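Local coordinates for putative uncharacterized protein (Bacteroides thetaiotaomicron, PDB 2RBK), which is probably a magnesium-dependent phosphatase of the haloacid dehalogenase superfamily, here holding a vanadate that mimics the trigonal-bipyramidal state of phosphoryl transfer, at residues Phe7-Thr12 and Thr43-Ala48; Val226-Ala231 and Tyr241-Ile246. All blocks are in the same frame, centred on the assembly; numbering follows the deposited sequence. Where two conformers were deposited one is given.

Contact 1: residues Phe7-Thr12 and Thr43-Ala48; sequences FDIDGT and TGRPKA. With MG (magnesium ion), chain B; VN4 (oxido(dioxo)vanadium), chain C.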
# COMPACT_ATOMS: atom_id res chain seq x y z
N PHE A 7 1.02 -8.95 2.66
CA PHE A 7 0.15 -8.24 3.60
C PHE A 7 0.12 -6.74 3.30
O PHE A 7 1.14 -6.07 3.37
CB PHE A 7 0.64 -8.39 5.01
CG PHE A 7 0.58 -9.79 5.55
CD1 PHE A 7 1.67 -10.62 5.54
CD2 PHE A 7 -0.62 -10.31 6.06
CE1 PHE A 7 1.61 -11.90 6.05
CE2 PHE A 7 -0.67 -11.60 6.54
CZ PHE A 7 0.44 -12.40 6.55
N ASP A 8 -1.10 -6.22 3.06
CA ASP A 8 -1.31 -4.80 3.24
C ASP A 8 -1.03 -4.41 4.68
O ASP A 8 -1.10 -5.24 5.58
CB ASP A 8 -2.76 -4.49 2.88
CG ASP A 8 -3.16 -3.08 3.08
OD1 ASP A 8 -4.21 -2.85 3.73
OD2 ASP A 8 -2.44 -2.17 2.57
N ILE A 9 -0.70 -3.13 4.90
CA ILE A 9 -0.45 -2.67 6.26
C ILE A 9 -1.77 -2.12 6.86
O ILE A 9 -2.32 -2.71 7.80
CB ILE A 9 0.65 -1.60 6.38
CG1 ILE A 9 1.97 -2.10 5.83
CG2 ILE A 9 0.75 -1.15 7.81
CD1 ILE A 9 3.02 -0.99 5.74
N ASP A 10 -2.22 -0.99 6.38
CA ASP A 10 -3.28 -0.25 7.09
C ASP A 10 -4.63 -0.95 6.95
O ASP A 10 -5.14 -1.17 5.86
CB ASP A 10 -3.32 1.16 6.58
CG ASP A 10 -2.02 1.87 6.84
OD1 ASP A 10 -1.74 2.13 8.02
OD2 ASP A 10 -1.25 2.08 5.87
N GLY A 11 -5.23 -1.33 8.06
CA GLY A 11 -6.47 -2.06 8.12
C GLY A 11 -6.31 -3.55 7.93
O GLY A 11 -7.32 -4.27 7.95
N THR A 12 -5.09 -4.04 7.78
CA THR A 12 -4.82 -5.47 7.51
C THR A 12 -3.86 -6.01 8.57
O THR A 12 -4.22 -6.95 9.29
CB THR A 12 -4.30 -5.61 6.07
OG1 THR A 12 -5.32 -5.17 5.17
CG2 THR A 12 -3.97 -7.10 5.78
N THR A 43 2.14 -2.36 0.30
CA THR A 43 1.52 -1.15 0.80
C THR A 43 1.57 -0.03 -0.22
O THR A 43 2.47 0.09 -1.04
CB THR A 43 2.19 -0.75 2.13
OG1 THR A 43 1.57 0.40 2.70
CG2 THR A 43 3.67 -0.41 1.96
N GLY A 44 0.57 0.88 -0.10
CA GLY A 44 0.61 2.15 -0.72
C GLY A 44 1.57 3.10 -0.09
O GLY A 44 1.99 4.12 -0.68
N ARG A 45 1.97 2.89 1.17
CA ARG A 45 2.90 3.79 1.79
C ARG A 45 4.27 3.70 1.13
O ARG A 45 4.74 2.61 0.81
CB ARG A 45 3.09 3.43 3.26
CG ARG A 45 1.93 3.64 4.17
CD ARG A 45 2.23 3.28 5.61
NE ARG A 45 1.08 3.51 6.48
CZ ARG A 45 1.07 4.30 7.55
NH1 ARG A 45 2.14 5.00 7.93
NH2 ARG A 45 -0.07 4.38 8.23
N PRO A 46 4.96 4.84 0.97
CA PRO A 46 6.40 4.81 0.74
C PRO A 46 7.14 4.38 1.99
O PRO A 46 6.67 4.62 3.11
CB PRO A 46 6.76 6.22 0.34
CG PRO A 46 5.68 7.03 0.91
CD PRO A 46 4.42 6.22 0.98
N LYS A 47 8.33 3.82 1.83
CA LYS A 47 9.14 3.41 2.96
C LYS A 47 9.31 4.53 3.96
O LYS A 47 9.35 4.29 5.20
CB LYS A 47 10.50 2.92 2.45
CG LYS A 47 11.44 2.35 3.50
CD LYS A 47 12.81 2.09 2.94
CE LYS A 47 13.84 1.57 3.95
NZ LYS A 47 15.08 1.21 3.19
N ALA A 48 9.46 5.77 3.49
CA ALA A 48 9.68 6.91 4.32
C ALA A 48 8.59 7.10 5.40
O ALA A 48 8.92 7.71 6.43
CB ALA A 48 9.76 8.26 3.54
MG MG B . -5.37 -1.15 3.79
V VN4 C . -2.12 -0.19 2.78
O1 VN4 C . -0.82 -0.45 3.78
O2 VN4 C . -3.73 0.04 3.45
O3 VN4 C . -2.01 0.53 1.10
O HOH W 1 -5.68 -1.28 1.72
O HOH W 2 -6.75 0.38 4.10
O HOH W 3 -1.53 1.81 3.19

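Contact 2: residues Val226-Ala231 and Tyr241-Ile246; sequences VAMGQA and YVTAPI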
# COMPACT_ATOMS: atom_id res chain seq x y z
N VAL A 226 -7.35 -12.99 0.61
CA VAL A 226 -8.07 -12.89 1.84
C VAL A 226 -8.45 -11.43 2.12
O VAL A 226 -7.57 -10.57 2.22
CB VAL A 226 -7.21 -13.42 3.03
CG1 VAL A 226 -7.94 -13.18 4.35
CG2 VAL A 226 -6.87 -14.86 2.80
N ALA A 227 -9.75 -11.17 2.29
CA ALA A 227 -10.25 -9.84 2.67
C ALA A 227 -10.54 -9.80 4.14
O ALA A 227 -11.09 -10.72 4.72
CB ALA A 227 -11.54 -9.49 1.92
N MET A 228 -10.18 -8.68 4.76
CA MET A 228 -10.49 -8.45 6.16
C MET A 228 -11.99 -8.29 6.35
O MET A 228 -12.71 -7.80 5.49
CB MET A 228 -9.73 -7.21 6.66
CG MET A 228 -8.23 -7.27 6.53
SD MET A 228 -7.47 -8.79 7.13
CE MET A 228 -7.65 -8.59 8.88
N GLY A 229 -12.49 -8.66 7.54
CA GLY A 229 -13.91 -8.71 7.78
C GLY A 229 -14.62 -7.37 7.62
O GLY A 229 -15.82 -7.35 7.33
N GLN A 230 -13.94 -6.27 7.90
CA GLN A 230 -14.54 -4.92 7.81
C GLN A 230 -14.41 -4.27 6.44
O GLN A 230 -14.82 -3.12 6.28
CB GLN A 230 -13.90 -4.06 8.90
CG GLN A 230 -12.46 -3.67 8.79
CD GLN A 230 -11.23 -4.51 8.91
OE1 GLN A 230 -11.37 -5.59 9.49
NE2 GLN A 230 -10.07 -3.79 8.44
N ALA A 231 -13.80 -4.96 5.49
CA ALA A 231 -13.65 -4.37 4.18
C ALA A 231 -15.01 -4.13 3.52
O ALA A 231 -16.00 -4.79 3.81
CB ALA A 231 -12.85 -5.35 3.34
N TYR A 241 -11.70 -15.54 0.15
CA TYR A 241 -12.02 -15.84 1.51
C TYR A 241 -12.17 -14.53 2.29
O TYR A 241 -11.25 -13.70 2.15
CB TYR A 241 -10.97 -16.75 2.14
CG TYR A 241 -11.19 -17.20 3.54
CD1 TYR A 241 -12.01 -18.29 3.79
CD2 TYR A 241 -10.62 -16.57 4.60
CE1 TYR A 241 -12.20 -18.67 5.09
CE2 TYR A 241 -10.77 -16.97 5.93
CZ TYR A 241 -11.59 -18.03 6.15
OH TYR A 241 -11.79 -18.47 7.44
N VAL A 242 -13.19 -14.40 3.09
CA VAL A 242 -13.35 -13.22 3.96
C VAL A 242 -13.12 -13.69 5.38
O VAL A 242 -13.85 -14.57 5.88
CB VAL A 242 -14.73 -12.58 3.79
CG1 VAL A 242 -14.87 -11.38 4.72
CG2 VAL A 242 -15.01 -12.20 2.35
N THR A 243 -12.09 -13.14 6.04
CA THR A 243 -11.83 -13.47 7.41
C THR A 243 -12.56 -12.57 8.38
O THR A 243 -13.34 -11.70 7.96
CB THR A 243 -10.28 -13.52 7.59
OG1 THR A 243 -10.02 -14.22 8.81
CG2 THR A 243 -9.61 -12.16 7.54
N ALA A 244 -12.31 -12.77 9.68
CA ALA A 244 -12.88 -11.94 10.71
C ALA A 244 -12.34 -10.52 10.60
O ALA A 244 -11.30 -10.27 9.95
CB ALA A 244 -12.53 -12.53 12.06
N PRO A 245 -12.96 -9.57 11.29
CA PRO A 245 -12.37 -8.26 11.43
C PRO A 245 -10.97 -8.28 11.99
O PRO A 245 -10.60 -9.19 12.75
CB PRO A 245 -13.34 -7.50 12.37
CG PRO A 245 -14.66 -8.21 12.11
CD PRO A 245 -14.28 -9.67 11.95
N ILE A 246 -10.20 -7.24 11.66
CA ILE A 246 -8.80 -7.19 12.08
C ILE A 246 -8.64 -7.39 13.57
O ILE A 246 -7.76 -8.12 14.02
CB ILE A 246 -8.14 -5.87 11.59
CG1 ILE A 246 -6.65 -5.89 11.96
CG2 ILE A 246 -8.83 -4.61 12.05
CD1 ILE A 246 -5.87 -4.81 11.32

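Contact 1: residues Phe7-Thr12 and Thr43-Ala48
Oxygen O1 of the vanadate is gripped by three donors from both loops: the T43 hydroxyl, with OG1 2.8 Å from O1, and the backbone N-H groups of I9 and D10. G44 N holds a second equatorial oxygen, O3, at 2.9 Å. The vanadium itself is bound by D8 OD2 at 2.0 Å, with a water on the opposite side, so that D8 OD2, vanadium and water form the axis of a trigonal bipyramid. This is consistent with D8 being the nucleophile of the family's DxD motif. The other D8 oxygen, OD1, binds magnesium at 2.1 Å and accepts a bond from T12 OG1 through its anti lone pair.

Around this site R45 reaches D10 side-on in a two-pronged salt bridge. Its NE meets the syn lone pair of D10 OD2 at 2.8 Å, almost straight (177°), while NH2 reaches D10 OD1 from outside the carboxylate plane. A leucine in place of R45 would probably leave the D10 carboxylate without this charged mate and freer to turn. T43 OG1 lies anti to its own N (chi1 -177°), where it also accepts from R45 N in an ST turn.

Both loops follow neighbouring parallel strands, 4-7 and 38-42. D211, after strand 206-210 on the other side of 4-7, completes the magnesium site, while the F7 ring packs against I251 and M255 of helix 250-258.

Contact 2: residues Val226-Ala231 and Tyr241-Ile246
V226 and T243 meet methyl to methyl in the tight part of this contact, V226 CG1 lying 3.7 Å from T243 CG2, and their methyls close over one face beside the brief backbone pairing. In that pairing A227 N gives a bond to Y241 O and T243 N one to A227 O, each 2.9 Å long, in the staggered pattern of parallel strands. Farther on, the G229 N to A244 O bond is weak. Here the chains come close, with G229 CA only 3.0 Å from T243 O; a CB on this residue would run into P245 N, so the missing side chain lets the two loops pass.

M228 and I246 illustrate how side chains can prolong a short strand pair beyond its end. M228 leaves its backbone pointing away from the partner but doubles back, bent at chi2 (-49°) and chi3 (-72°). Its SD lies alongside the T243 methyl, and its CE ends 3.7 Å from I246 CA. T243 OG1 turns to G250 O, leaving its methyl for this apolar cluster.

The loose side is that of V242, which is exposed and keeps its CG2 4.4 Å from A227 CB. Q230 lies at the partly exposed rim: in the conformer given, OE1 would accept from I246 N (3.0 Å) and NE2 probably bonds to G11 O, a grip left doubtful by the second conformer.

Strands 224-227 and 241-242 belong to a beta-alpha-beta unit whose connection carries helix 233-238; strand 241-242 lies at one border of the main sheet. V226 and Y241 share the face covered by helix 250-258. There the Y241 ring turns an edge to V226 CG1, stacks on H257 and meets F258 edge-to-face.

Both contacts hang on the same main sheet, yet they show how chemistry follows position. Contact 1 is wholly buried, its centre about 4 Å from that of the chain, and is built from charges, magnesium and vanadate at the ends of central strands. Contact 2, centred about 17 Å from the chain centre at the sheet's outer border, relies on backbone bonds and apolar side chains, and part of it faces solvent. Helix 250-258 packs on residues of both. They also touch directly: besides Q230, I246 reaches across, its CD1 packing against the backbone of G11 and T12, so the loops that follow strands 224-227 and 241-242 touch the metal-binding loop.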